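Long-range contacts in putative succinylglutamate desuccinylase / aspartoacylase (Shewanella amazonensis, PDB 3FMC), which is probably a zinc-dependent hydrolase of the succinylglutamate desuccinylase / aspartoacylase family, acting on ester or related acyl bonds: residues G44-G49 with L171-K176; F293-A298 with T356-V361; V301-K306 with I344-S349; V318-L323 with T333-P338. All blocks are in the same frame, centred on the assembly; numbering follows the deposited sequence.

Contact 1. Residues G44-G49 with L171-K176; sequences GAEVQG and LHTGPK
Glu46 starts out beside its own backbone N (chi1 -59°) and then runs fully extended, which carries its carboxylate across to His172 and Thr173; His172 makes the same choice at chi1, turning its ND1 edge toward that carboxylate. The two flat groups do not stack: OE1 of Glu46 lies at the ring edge, 3.1 Å from His172 ND1, in a weak and rather bent hydrogen bond. A straighter one comes from the backbone, where Thr173 N meets Glu46 OE1 at 3.1 Å with an angle of 171° at the hydrogen. That N-H arrives from above the carboxylate plane, 68° out of it. The other oxygen, Glu46 OE2, comes within 2.9 Å of Thr173 O, a meeting of two acceptors with no bond between them. Glu46 and His172, with His43 next to them, are consistent with the zinc site of this family, in which a His-x-x-Glu pair is joined by a distant His; their donor atoms face one vacant point, so a metal probably binds here, and a sulfate ion lies nearby. NE2 of His172 is hydrogen-bonded to Asp170. Glu46 is also the centre of an inverse gamma turn, closed by a weak bond from Val47 N to Ala45 O. A water donates to both Glu46 O, at 2.6 Å, and Leu171 O. Thr173 OG1 slides past the Glu46 chain, 3.2 Å from Glu46 CG, while donating to Gly174 O on a lone pair. On the side toward helix 48-60, Thr173 CG2 rests against Gln48 CB at 3.9 Å, and Leu171 CD1 packs on Gly49 O.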
loop_
_atom_site.group_PDB
_atom_site.type_symbol
_atom_site.label_atom_id
_atom_site.label_comp_id
_atom_site.label_asym_id
_atom_site.label_seq_id
_atom_site.Cartn_x
_atom_site.Cartn_y
_atom_site.Cartn_z
ATOM N N GLY C 44 -5.882 -13.663 0.184
ATOM C CA GLY C 44 -7.045 -12.835 -0.223
ATOM C C GLY C 44 -7.373 -12.708 -1.715
ATOM O O GLY C 44 -8.530 -12.618 -2.104
ATOM N N ALA C 45 -6.350 -12.611 -2.560
ATOM C CA ALA C 45 -6.543 -12.480 -4.016
ATOM C C ALA C 45 -6.941 -13.790 -4.681
ATOM O O ALA C 45 -7.388 -13.770 -5.817
ATOM C CB ALA C 45 -5.278 -11.985 -4.695
ATOM N N GLU C 46 -6.804 -14.900 -3.961
ATOM C CA GLU C 46 -6.964 -16.253 -4.544
ATOM C C GLU C 46 -8.392 -16.726 -4.409
ATOM O O GLU C 46 -8.663 -17.741 -3.801
ATOM C CB GLU C 46 -5.916 -17.189 -3.904
ATOM C CG GLU C 46 -4.458 -16.683 -4.149
ATOM C CD GLU C 46 -3.395 -17.554 -3.594
ATOM O OE1 GLU C 46 -3.725 -18.667 -3.066
ATOM O OE2 GLU C 46 -2.180 -17.159 -3.713
ATOM N N VAL C 47 -9.286 -15.970 -5.039
ATOM C CA VAL C 47 -10.718 -16.115 -4.834
ATOM C C VAL C 47 -11.364 -17.291 -5.559
ATOM O O VAL C 47 -12.443 -17.684 -5.199
ATOM C CB VAL C 47 -11.470 -14.776 -5.119
ATOM C CG1 VAL C 47 -11.026 -13.668 -4.086
ATOM C CG2 VAL C 47 -11.300 -14.281 -6.570
ATOM N N GLN C 48 -10.702 -17.873 -6.564
ATOM C CA GLN C 48 -11.337 -18.970 -7.300
ATOM C C GLN C 48 -11.698 -20.162 -6.412
ATOM O O GLN C 48 -12.648 -20.907 -6.696
ATOM C CB GLN C 48 -10.435 -19.373 -8.477
ATOM C CG GLN C 48 -10.950 -20.611 -9.291
ATOM C CD GLN C 48 -12.088 -20.320 -10.194
ATOM O OE1 GLN C 48 -12.849 -19.363 -10.013
ATOM N NE2 GLN C 48 -12.257 -21.182 -11.180
ATOM N N GLY C 49 -10.948 -20.376 -5.332
ATOM C CA GLY C 49 -11.242 -21.446 -4.398
ATOM C C GLY C 49 -12.643 -21.384 -3.797
ATOM O O GLY C 49 -13.212 -22.421 -3.459
ATOM N N LEU C 171 -7.236 -24.973 -0.763
ATOM C CA LEU C 171 -7.437 -24.449 -2.097
ATOM C C LEU C 171 -6.821 -23.054 -2.259
ATOM O O LEU C 171 -7.250 -22.060 -1.605
ATOM C CB LEU C 171 -8.909 -24.406 -2.467
ATOM C CG LEU C 171 -9.709 -25.696 -2.228
ATOM C CD1 LEU C 171 -11.129 -25.462 -2.706
ATOM C CD2 LEU C 171 -9.081 -26.892 -2.924
ATOM N N HIS C 172 -5.871 -23.002 -3.192
ATOM C CA HIS C 172 -5.134 -21.801 -3.543
ATOM C C HIS C 172 -5.219 -21.529 -5.051
ATOM O O HIS C 172 -5.841 -22.264 -5.810
ATOM C CB HIS C 172 -3.663 -21.971 -3.118
ATOM C CG HIS C 172 -3.427 -21.927 -1.623
ATOM N ND1 HIS C 172 -2.846 -20.842 -0.982
ATOM C CD2 HIS C 172 -3.687 -22.838 -0.654
ATOM C CE1 HIS C 172 -2.762 -21.092 0.314
ATOM N NE2 HIS C 172 -3.267 -22.294 0.543
ATOM N N THR C 173 -4.592 -20.437 -5.449
ATOM C CA THR C 173 -4.318 -20.130 -6.848
ATOM C C THR C 173 -2.900 -19.561 -6.909
ATOM O O THR C 173 -2.342 -19.131 -5.898
ATOM C CB THR C 173 -5.273 -19.111 -7.509
ATOM O OG1 THR C 173 -4.922 -17.758 -7.170
ATOM C CG2 THR C 173 -6.768 -19.367 -7.191
ATOM N N GLY C 174 -2.342 -19.567 -8.119
ATOM C CA GLY C 174 -1.102 -18.876 -8.409
ATOM C C GLY C 174 -1.461 -17.477 -8.893
ATOM O O GLY C 174 -2.607 -17.055 -8.782
ATOM N N PRO C 175 -0.464 -16.703 -9.339
ATOM C CA PRO C 175 -0.697 -15.342 -9.850
ATOM C C PRO C 175 -1.260 -15.452 -11.269
ATOM O O PRO C 175 -2.466 -15.398 -11.412
ATOM C CB PRO C 175 0.684 -14.684 -9.751
ATOM C CG PRO C 175 1.664 -15.837 -9.849
ATOM C CD PRO C 175 0.986 -17.011 -9.177
ATOM N N LYS C 176 -0.420 -15.505 -12.300
ATOM C CA LYS C 176 -0.869 -15.915 -13.669
ATOM C C LYS C 176 -0.340 -17.334 -13.683
ATOM O O LYS C 176 0.879 -17.556 -13.702
ATOM C CB LYS C 176 -0.271 -15.088 -14.769
ATOM C CG LYS C 176 -0.620 -13.614 -14.675
ATOM C CD LYS C 176 -2.101 -13.306 -14.899
ATOM C CE LYS C 176 -2.290 -11.794 -15.003
ATOM N NZ LYS C 176 -1.524 -11.243 -16.185
HETATM O O HOH W 1 -8.689 -20.140 -2.836
#

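Contact 2. Residues F293-A298 with T356-V361; sequences FHAPKA and TELYKV
The branched end of Leu358 fits a notch formed by Phe293 and Ala295. Leu358 CD1 approaches the edge of the Phe293 ring, 3.9 Å from Phe293 CE2, and on the other flank reaches Ala295 CA at 3.7 Å, with Ala295 CB close by. The Phe293 ring runs alongside the Leu358 side chain in the same direction; it is brought there by an extended first torsion (chi1 -176°), which swings it beside the carbonyl carbon of Phe293. Phe293 CB meets Tyr359 CB at 4.4 Å, and the tyrosine ring leads away, its hydroxyl hydrogen-bonded to Gly305 O. Cut back to alanine, Leu358 would probably leave a gap between the Phe293 ring edge and Ala295, and the ring would be freer to shift. The opposite face of the strand pair carries His294 and Glu357: the imidazole CD2 of His294 settles 3.8 Å from Glu357 CA, and a water lying in the ring plane links NE2 to Glu357 OE1. ND1 of the same ring bonds Trp146 O of a neighbouring subunit, whose Pro145 packs on Phe293. The backbone pairing is stepped. Phe293 O takes two N-H groups in its carbonyl plane, Leu358 N at 2.8 Å, with a bent angle of 137°, and Tyr359 N at 3.2 Å. Phe293 N returns a bond to Tyr359 O (2.9 Å), and beyond the step Ala295 N donates to Thr356 O. Two successive residues facing one on the partner strand make this a classic beta bulge in the antiparallel pairing of strands 290-294 and 357-363.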
loop_
_atom_site.group_PDB
_atom_site.type_symbol
_atom_site.label_atom_id
_atom_site.label_comp_id
_atom_site.label_asym_id
_atom_site.label_seq_id
_atom_site.Cartn_x
_atom_site.Cartn_y
_atom_site.Cartn_z
ATOM N N PHE C 293 12.754 -18.165 -11.498
ATOM C CA PHE C 293 13.463 -17.381 -12.480
ATOM C C PHE C 293 13.213 -15.874 -12.211
ATOM O O PHE C 293 12.083 -15.365 -12.382
ATOM C CB PHE C 293 13.071 -17.774 -13.899
ATOM C CG PHE C 293 13.865 -17.039 -14.947
ATOM C CD1 PHE C 293 15.113 -17.495 -15.315
ATOM C CD2 PHE C 293 13.406 -15.856 -15.501
ATOM C CE1 PHE C 293 15.883 -16.791 -16.267
ATOM C CE2 PHE C 293 14.172 -15.156 -16.439
ATOM C CZ PHE C 293 15.395 -15.626 -16.813
ATOM N N HIS C 294 14.278 -15.160 -11.804
ATOM C CA HIS C 294 14.212 -13.709 -11.476
ATOM C C HIS C 294 14.706 -12.811 -12.625
ATOM O O HIS C 294 15.609 -13.193 -13.377
ATOM C CB HIS C 294 15.023 -13.426 -10.192
ATOM C CG HIS C 294 14.609 -14.271 -9.017
ATOM N ND1 HIS C 294 15.173 -15.500 -8.750
ATOM C CD2 HIS C 294 13.676 -14.079 -8.058
ATOM C CE1 HIS C 294 14.621 -16.018 -7.671
ATOM N NE2 HIS C 294 13.706 -15.182 -7.230
ATOM N N ALA C 295 14.147 -11.606 -12.754
ATOM C CA ALA C 295 14.537 -10.706 -13.808
ATOM C C ALA C 295 16.048 -10.367 -13.665
ATOM O O ALA C 295 16.474 -9.907 -12.603
ATOM C CB ALA C 295 13.688 -9.422 -13.762
ATOM N N PRO C 296 16.850 -10.626 -14.700
ATOM C CA PRO C 296 18.271 -10.270 -14.665
ATOM C C PRO C 296 18.544 -8.791 -14.851
ATOM O O PRO C 296 19.638 -8.326 -14.551
ATOM C CB PRO C 296 18.851 -11.057 -15.853
ATOM C CG PRO C 296 17.693 -11.216 -16.812
ATOM C CD PRO C 296 16.487 -11.322 -15.965
ATOM N N LYS C 297 17.549 -8.072 -15.369
ATOM C CA LYS C 297 17.609 -6.705 -15.701
ATOM C C LYS C 297 16.162 -6.208 -15.494
ATOM O O LYS C 297 15.231 -6.975 -15.671
ATOM C CB LYS C 297 17.995 -6.690 -17.196
ATOM C CG LYS C 297 18.339 -5.399 -17.821
ATOM C CD LYS C 297 18.587 -5.598 -19.344
ATOM C CE LYS C 297 18.734 -4.289 -20.151
ATOM N NZ LYS C 297 20.036 -3.618 -19.883
ATOM N N ALA C 298 15.958 -4.936 -15.171
ATOM C CA ALA C 298 14.600 -4.369 -15.072
ATOM C C ALA C 298 13.987 -4.125 -16.450
ATOM O O ALA C 298 14.682 -4.149 -17.474
ATOM C CB ALA C 298 14.619 -3.054 -14.286
ATOM N N THR C 356 12.908 -9.092 -9.695
ATOM C CA THR C 356 11.511 -9.447 -9.540
ATOM C C THR C 356 11.331 -10.877 -10.038
ATOM O O THR C 356 11.939 -11.263 -11.043
ATOM C CB THR C 356 10.557 -8.488 -10.264
ATOM O OG1 THR C 356 10.833 -7.156 -9.849
ATOM C CG2 THR C 356 9.090 -8.871 -9.901
ATOM N N GLU C 357 10.557 -11.686 -9.313
ATOM C CA GLU C 357 10.388 -13.086 -9.716
ATOM C C GLU C 357 9.484 -13.135 -10.945
ATOM O O GLU C 357 8.293 -12.828 -10.881
ATOM C CB GLU C 357 9.822 -13.904 -8.590
ATOM C CG GLU C 357 9.690 -15.417 -8.897
ATOM C CD GLU C 357 8.822 -16.121 -7.873
ATOM O OE1 GLU C 357 9.247 -16.352 -6.714
ATOM O OE2 GLU C 357 7.699 -16.455 -8.247
ATOM N N LEU C 358 10.065 -13.519 -12.065
ATOM C CA LEU C 358 9.337 -13.576 -13.337
ATOM C C LEU C 358 8.515 -14.853 -13.506
ATOM O O LEU C 358 7.353 -14.769 -13.872
ATOM C CB LEU C 358 10.274 -13.400 -14.544
ATOM C CG LEU C 358 10.681 -11.995 -14.939
ATOM C CD1 LEU C 358 11.828 -12.084 -15.976
ATOM C CD2 LEU C 358 9.469 -11.189 -15.489
ATOM N N TYR C 359 9.106 -16.005 -13.250
ATOM C CA TYR C 359 8.412 -17.278 -13.373
ATOM C C TYR C 359 8.846 -18.262 -12.323
ATOM O O TYR C 359 9.907 -18.104 -11.750
ATOM C CB TYR C 359 8.775 -17.960 -14.724
ATOM C CG TYR C 359 8.063 -17.511 -16.008
ATOM C CD1 TYR C 359 8.456 -16.371 -16.693
ATOM C CD2 TYR C 359 7.062 -18.291 -16.583
ATOM C CE1 TYR C 359 7.853 -15.966 -17.860
ATOM C CE2 TYR C 359 6.472 -17.929 -17.766
ATOM C CZ TYR C 359 6.866 -16.772 -18.417
ATOM O OH TYR C 359 6.273 -16.376 -19.587
ATOM N N LYS C 360 7.971 -19.231 -12.035
ATOM C CA LYS C 360 8.349 -20.470 -11.351
ATOM C C LYS C 360 8.200 -21.596 -12.410
ATOM O O LYS C 360 7.202 -21.656 -13.151
ATOM C CB LYS C 360 7.574 -20.734 -10.090
ATOM C CG LYS C 360 7.929 -19.760 -8.966
ATOM C CD LYS C 360 7.214 -20.212 -7.711
ATOM C CE LYS C 360 7.390 -19.287 -6.629
ATOM N NZ LYS C 360 6.820 -19.968 -5.436
ATOM N N VAL C 361 9.234 -22.429 -12.482
ATOM C CA VAL C 361 9.373 -23.451 -13.499
ATOM C C VAL C 361 9.694 -24.818 -12.927
ATOM O O VAL C 361 10.627 -24.965 -12.146
ATOM C CB VAL C 361 10.533 -23.037 -14.474
ATOM C CG1 VAL C 361 10.700 -24.066 -15.608
ATOM C CG2 VAL C 361 10.271 -21.646 -15.018
HETATM O O HOH W 2 11.457 -15.247 -5.587
#

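Contact 3. Residues V301-K306 with I344-S349; sequences VEYLGK and ILHFAS
Tyr303 and His346 form an offset stack, their planes only 4° apart and their centroids separated by 3.8 Å. It joins strand 299-303 of the four-stranded antiparallel sheet, which Tyr303 ends, to strand 341-346, which His346 ends and which pairs with 357-363. ND1 of the imidazole sits over the phenol ring, while Tyr303 CB reaches over the imidazole face in a CH-pi contact. At the far end of the phenol, the Tyr303 hydroxyl OH donates to Ser349 O at 2.7 Å, approaching almost along the C=O axis. Without the phenol, as with a valine here, His346 is likely to lose its stacking partner and Ser349 O this donor. What positions the pair lies one step out. His346 CG stands between its backbone N and carbonyl carbon (chi1 73°), and His346 ND1 then donates to Phe347 O at 2.7 Å; this acceptor lies in the imidazole plane, which helps to hold the ring's rotation. The Tyr303 ring is covered on its opposite face as well, by Val301 CG1, 3.5 Å above the plane and over its centre. Tyr359 meets the imidazole at a steep angle, planes about 60° apart. The Ser349 end reaches a neighbouring subunit, where Glu247 of that subunit bonds Ser349 OG. Beside the phenol tip, Phe347 CB comes to 3.4 Å from Tyr303 OH, which also lies in plane at the edge of the Phe347 ring.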
loop_
_atom_site.group_PDB
_atom_site.type_symbol
_atom_site.label_atom_id
_atom_site.label_comp_id
_atom_site.label_asym_id
_atom_site.label_seq_id
_atom_site.Cartn_x
_atom_site.Cartn_y
_atom_site.Cartn_z
ATOM N N VAL C 301 7.800 -6.186 -19.673
ATOM C CA VAL C 301 7.780 -7.563 -20.111
ATOM C C VAL C 301 6.568 -8.010 -20.888
ATOM O O VAL C 301 5.417 -7.764 -20.491
ATOM C CB VAL C 301 7.864 -8.455 -18.811
ATOM C CG1 VAL C 301 7.901 -9.932 -19.150
ATOM C CG2 VAL C 301 9.105 -8.056 -17.953
ATOM N N GLU C 302 6.856 -8.671 -22.003
ATOM C CA GLU C 302 5.850 -9.372 -22.796
ATOM C C GLU C 302 6.112 -10.852 -22.504
ATOM O O GLU C 302 7.185 -11.363 -22.806
ATOM C CB GLU C 302 6.007 -9.052 -24.280
ATOM C CG GLU C 302 5.012 -9.749 -25.159
ATOM C CD GLU C 302 5.175 -9.362 -26.634
ATOM O OE1 GLU C 302 6.325 -9.369 -27.151
ATOM O OE2 GLU C 302 4.144 -9.082 -27.236
ATOM N N TYR C 303 5.158 -11.543 -21.897
ATOM C CA TYR C 303 5.365 -12.940 -21.464
ATOM C C TYR C 303 5.184 -13.835 -22.685
ATOM O O TYR C 303 4.138 -13.794 -23.319
ATOM C CB TYR C 303 4.358 -13.335 -20.329
ATOM C CG TYR C 303 4.687 -12.567 -19.077
ATOM C CD1 TYR C 303 5.677 -13.015 -18.214
ATOM C CD2 TYR C 303 4.090 -11.352 -18.806
ATOM C CE1 TYR C 303 6.038 -12.289 -17.082
ATOM C CE2 TYR C 303 4.447 -10.599 -17.671
ATOM C CZ TYR C 303 5.422 -11.081 -16.823
ATOM O OH TYR C 303 5.827 -10.329 -15.738
ATOM N N LEU C 304 6.198 -14.629 -22.999
ATOM C CA LEU C 304 6.115 -15.566 -24.154
ATOM C C LEU C 304 5.887 -17.004 -23.724
ATOM O O LEU C 304 5.172 -17.742 -24.394
ATOM C CB LEU C 304 7.381 -15.457 -24.990
ATOM C CG LEU C 304 7.751 -14.062 -25.495
ATOM C CD1 LEU C 304 9.135 -14.037 -26.152
ATOM C CD2 LEU C 304 6.684 -13.485 -26.395
ATOM N N GLY C 305 6.483 -17.420 -22.626
ATOM C CA GLY C 305 6.341 -18.799 -22.114
ATOM C C GLY C 305 4.949 -18.931 -21.553
ATOM O O GLY C 305 4.589 -18.218 -20.618
ATOM N N LYS C 306 4.141 -19.830 -22.127
ATOM C CA LYS C 306 2.751 -19.987 -21.678
ATOM C C LYS C 306 2.706 -20.977 -20.513
ATOM O O LYS C 306 3.347 -22.015 -20.523
ATOM C CB LYS C 306 1.841 -20.453 -22.819
ATOM C CG LYS C 306 1.871 -19.459 -23.994
ATOM C CD LYS C 306 1.149 -18.155 -23.671
ATOM C CE LYS C 306 1.287 -17.144 -24.764
ATOM N NZ LYS C 306 0.296 -16.049 -24.582
ATOM N N ILE C 344 5.104 -22.820 -14.713
ATOM C CA ILE C 344 3.818 -23.013 -14.008
ATOM C C ILE C 344 3.074 -21.700 -13.840
ATOM O O ILE C 344 1.843 -21.602 -13.988
ATOM C CB ILE C 344 4.058 -23.700 -12.616
ATOM C CG1 ILE C 344 4.670 -25.101 -12.795
ATOM C CG2 ILE C 344 2.789 -23.749 -11.783
ATOM C CD1 ILE C 344 3.861 -26.032 -13.745
ATOM N N LEU C 345 3.837 -20.655 -13.541
ATOM C CA LEU C 345 3.220 -19.365 -13.247
ATOM C C LEU C 345 4.227 -18.265 -13.557
ATOM O O LEU C 345 5.447 -18.507 -13.580
ATOM C CB LEU C 345 2.780 -19.327 -11.759
ATOM C CG LEU C 345 3.843 -19.542 -10.668
ATOM C CD1 LEU C 345 4.573 -18.196 -10.344
ATOM C CD2 LEU C 345 3.352 -20.132 -9.356
ATOM N N HIS C 346 3.697 -17.074 -13.773
ATOM C CA HIS C 346 4.505 -15.895 -13.981
ATOM C C HIS C 346 3.897 -14.686 -13.265
ATOM O O HIS C 346 2.714 -14.651 -12.890
ATOM C CB HIS C 346 4.793 -15.633 -15.487
ATOM C CG HIS C 346 3.628 -15.133 -16.300
ATOM N ND1 HIS C 346 3.026 -13.901 -16.090
ATOM C CD2 HIS C 346 3.022 -15.663 -17.392
ATOM C CE1 HIS C 346 2.083 -13.719 -16.995
ATOM N NE2 HIS C 346 2.076 -14.755 -17.819
ATOM N N PHE C 347 4.729 -13.659 -13.170
ATOM C CA PHE C 347 4.404 -12.420 -12.480
ATOM C C PHE C 347 3.191 -11.802 -13.115
ATOM O O PHE C 347 3.046 -11.782 -14.354
ATOM C CB PHE C 347 5.631 -11.510 -12.531
ATOM C CG PHE C 347 5.552 -10.298 -11.636
ATOM C CD1 PHE C 347 5.443 -10.432 -10.268
ATOM C CD2 PHE C 347 5.751 -9.028 -12.180
ATOM C CE1 PHE C 347 5.461 -9.304 -9.447
ATOM C CE2 PHE C 347 5.757 -7.909 -11.373
ATOM C CZ PHE C 347 5.601 -8.056 -10.012
ATOM N N ALA C 348 2.334 -11.215 -12.271
ATOM C CA ALA C 348 1.048 -10.652 -12.711
ATOM C C ALA C 348 1.080 -9.258 -13.291
ATOM O O ALA C 348 0.046 -8.751 -13.732
ATOM C CB ALA C 348 0.051 -10.707 -11.534
ATOM N N SER C 349 2.252 -8.623 -13.286
ATOM C CA SER C 349 2.426 -7.272 -13.778
ATOM C C SER C 349 3.484 -7.300 -14.914
ATOM O O SER C 349 4.288 -8.232 -15.005
ATOM C CB SER C 349 2.893 -6.370 -12.627
ATOM O OG SER C 349 3.486 -5.200 -13.124
#

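Contact 4. Residues V318-L323 with T333-P338; sequences VNLLRL and TVLRLP
Leu320 and Thr333 exchange the two shortest backbone bonds of this pairing. Leu320 N donates to Thr333 O at 2.8 Å and almost perfectly straight, 173° at the hydrogen, while Thr333 N returns a bond of 2.9 Å to Leu320 O. Two residues along, Leu335 N reaches Val318 O at 3.0 Å, but the reciprocal bond from Val318 N to Leu335 O is stretched to 3.3 Å and weak. A water ties the stronger end once more: it accepts from Thr333 OG1 at 2.7 Å and donates to Leu320 O, so that this carbonyl receives both a backbone N-H and a water. Between the two hydrogen-bonded pairs stands the non-hydrogen-bonded pair Asn319 and Val334, whose side chains run alongside each other. There Asn319 OD1 touches Val334 CG2 at 3.4 Å, and ND2 is taken by Glu302 of the adjacent strand; Val334 CG1 in turn lies over one face of the Arg336 guanidinium group. The opposite face of the hairpin carries Val318, Leu320, Thr333 and Leu335. Val318 places CG2 between its backbone N and carbonyl carbon, from where this methyl meets Leu335 CD1 at 3.7 Å, the two side chains running at a slant. Leu320 CB fills in more loosely against Leu335 CG. Tyr359 covers Val318 on this side and Leu358 covers Leu335, so the face packs against strand 357-363. Segments 318-321 and 333-336, their directions 140° apart, form a twisted antiparallel beta hairpin in which 332-336 is an outermost strand, within this chain, of a four-stranded sheet.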
loop_
_atom_site.group_PDB
_atom_site.type_symbol
_atom_site.label_atom_id
_atom_site.label_comp_id
_atom_site.label_asym_id
_atom_site.label_seq_id
_atom_site.Cartn_x
_atom_site.Cartn_y
_atom_site.Cartn_z
ATOM N N VAL C 318 10.517 -14.411 -22.277
ATOM C CA VAL C 318 9.897 -13.098 -22.373
ATOM C C VAL C 318 10.696 -12.187 -23.310
ATOM O O VAL C 318 11.889 -12.404 -23.558
ATOM C CB VAL C 318 9.800 -12.302 -20.989
ATOM C CG1 VAL C 318 9.279 -13.170 -19.812
ATOM C CG2 VAL C 318 11.132 -11.622 -20.597
ATOM N N ASN C 319 10.007 -11.183 -23.818
ATOM C CA ASN C 319 10.660 -10.051 -24.447
ATOM C C ASN C 319 10.758 -8.999 -23.344
ATOM O O ASN C 319 9.799 -8.776 -22.613
ATOM C CB ASN C 319 9.892 -9.517 -25.601
ATOM C CG ASN C 319 10.017 -10.403 -26.816
ATOM O OD1 ASN C 319 11.084 -10.957 -27.063
ATOM N ND2 ASN C 319 8.932 -10.586 -27.531
ATOM N N LEU C 320 11.927 -8.393 -23.241
ATOM C CA LEU C 320 12.225 -7.344 -22.269
ATOM C C LEU C 320 12.428 -6.041 -23.079
ATOM O O LEU C 320 13.389 -5.898 -23.829
ATOM C CB LEU C 320 13.437 -7.717 -21.427
ATOM C CG LEU C 320 13.759 -6.777 -20.260
ATOM C CD1 LEU C 320 12.660 -6.870 -19.197
ATOM C CD2 LEU C 320 15.150 -7.045 -19.681
ATOM N N LEU C 321 11.499 -5.103 -22.885
ATOM C CA LEU C 321 11.414 -3.849 -23.613
ATOM C C LEU C 321 11.890 -2.690 -22.743
ATOM O O LEU C 321 11.433 -2.504 -21.612
ATOM C CB LEU C 321 9.972 -3.614 -24.056
ATOM C CG LEU C 321 9.652 -2.336 -24.831
ATOM C CD1 LEU C 321 10.337 -2.360 -26.243
ATOM C CD2 LEU C 321 8.113 -2.118 -24.904
ATOM N N ARG C 322 12.806 -1.911 -23.304
ATOM C CA ARG C 322 13.457 -0.797 -22.595
ATOM C C ARG C 322 13.462 0.471 -23.442
ATOM O O ARG C 322 14.414 0.742 -24.212
ATOM C CB ARG C 322 14.906 -1.213 -22.234
ATOM C CG ARG C 322 15.069 -2.318 -21.167
ATOM C CD ARG C 322 14.634 -1.873 -19.788
ATOM N NE ARG C 322 15.530 -0.815 -19.316
ATOM C CZ ARG C 322 16.543 -0.986 -18.486
ATOM N NH1 ARG C 322 16.765 -2.152 -17.918
ATOM N NH2 ARG C 322 17.338 0.051 -18.215
ATOM N N LEU C 323 12.429 1.288 -23.270
ATOM C CA LEU C 323 12.298 2.543 -24.033
ATOM C C LEU C 323 13.338 3.598 -23.654
ATOM O O LEU C 323 13.623 4.499 -24.422
ATOM C CB LEU C 323 10.909 3.170 -23.903
ATOM C CG LEU C 323 9.916 2.678 -24.969
ATOM C CD1 LEU C 323 10.318 3.280 -26.349
ATOM C CD2 LEU C 323 9.765 1.156 -25.015
ATOM N N THR C 333 15.218 -7.099 -25.801
ATOM C CA THR C 333 16.002 -8.338 -25.716
ATOM C C THR C 333 15.108 -9.517 -25.345
ATOM O O THR C 333 13.986 -9.335 -24.871
ATOM C CB THR C 333 17.181 -8.163 -24.737
ATOM O OG1 THR C 333 16.710 -7.805 -23.443
ATOM C CG2 THR C 333 18.089 -6.995 -25.219
ATOM N N VAL C 334 15.609 -10.722 -25.560
ATOM C CA VAL C 334 14.852 -11.948 -25.246
ATOM C C VAL C 334 15.539 -12.600 -24.076
ATOM O O VAL C 334 16.751 -12.747 -24.074
ATOM C CB VAL C 334 14.838 -12.942 -26.421
ATOM C CG1 VAL C 334 14.083 -14.183 -26.058
ATOM C CG2 VAL C 334 14.213 -12.288 -27.617
ATOM N N LEU C 335 14.775 -12.916 -23.031
ATOM C CA LEU C 335 15.307 -13.656 -21.907
ATOM C C LEU C 335 14.848 -15.101 -22.128
ATOM O O LEU C 335 13.711 -15.353 -22.555
ATOM C CB LEU C 335 14.776 -13.143 -20.580
ATOM C CG LEU C 335 14.893 -11.645 -20.308
ATOM C CD1 LEU C 335 14.439 -11.368 -18.900
ATOM C CD2 LEU C 335 16.320 -11.162 -20.535
ATOM N N ARG C 336 15.735 -16.034 -21.797
ATOM C CA ARG C 336 15.496 -17.456 -21.983
ATOM C C ARG C 336 15.693 -18.257 -20.721
ATOM O O ARG C 336 16.433 -17.865 -19.839
ATOM C CB ARG C 336 16.446 -18.007 -23.042
ATOM C CG ARG C 336 16.303 -17.339 -24.382
ATOM C CD ARG C 336 17.466 -17.659 -25.323
ATOM N NE ARG C 336 17.419 -16.752 -26.473
ATOM C CZ ARG C 336 16.550 -16.868 -27.467
ATOM N NH1 ARG C 336 15.656 -17.835 -27.470
ATOM N NH2 ARG C 336 16.555 -15.994 -28.458
ATOM N N LEU C 337 14.945 -19.350 -20.580
ATOM C CA LEU C 337 15.124 -20.202 -19.397
ATOM C C LEU C 337 16.449 -20.938 -19.520
ATOM O O LEU C 337 16.862 -21.316 -20.617
ATOM C CB LEU C 337 14.030 -21.243 -19.174
ATOM C CG LEU C 337 12.718 -20.885 -18.472
ATOM C CD1 LEU C 337 12.224 -22.194 -17.885
ATOM C CD2 LEU C 337 12.846 -19.872 -17.365
ATOM N N PRO C 338 17.117 -21.118 -18.391
ATOM C CA PRO C 338 18.403 -21.793 -18.309
ATOM C C PRO C 338 18.341 -23.288 -18.524
ATOM O O PRO C 338 19.338 -23.900 -18.873
ATOM C CB PRO C 338 18.837 -21.534 -16.868
ATOM C CG PRO C 338 18.016 -20.397 -16.429
ATOM C CD PRO C 338 16.732 -20.583 -17.084
HETATM O O HOH W 3 16.051 -5.184 -23.055
#

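Following the chain from the N terminus, contact 1 comes first, closing a long excursion, nearly half of it helical, within the catalytic domain before any other contact opens. The remaining three sit one within another: 293-298 opens contact 2, 301-306 opens contact 3 and 318-323 opens contact 4, and they close in reverse order through 333-338, 344-349 and 356-361, without crossing. Their centres lie about 9 to 11 Å apart, in an all-beta region where contact 4 pairs two strands of the four-stranded sheet, contact 3 joins that sheet to strand 341-346, and contact 2 pairs 290-294 with 357-363. Lys176 O and His346 N, probably hydrogen-bonded, connect contact 1, with its possible metal site, to contact 3.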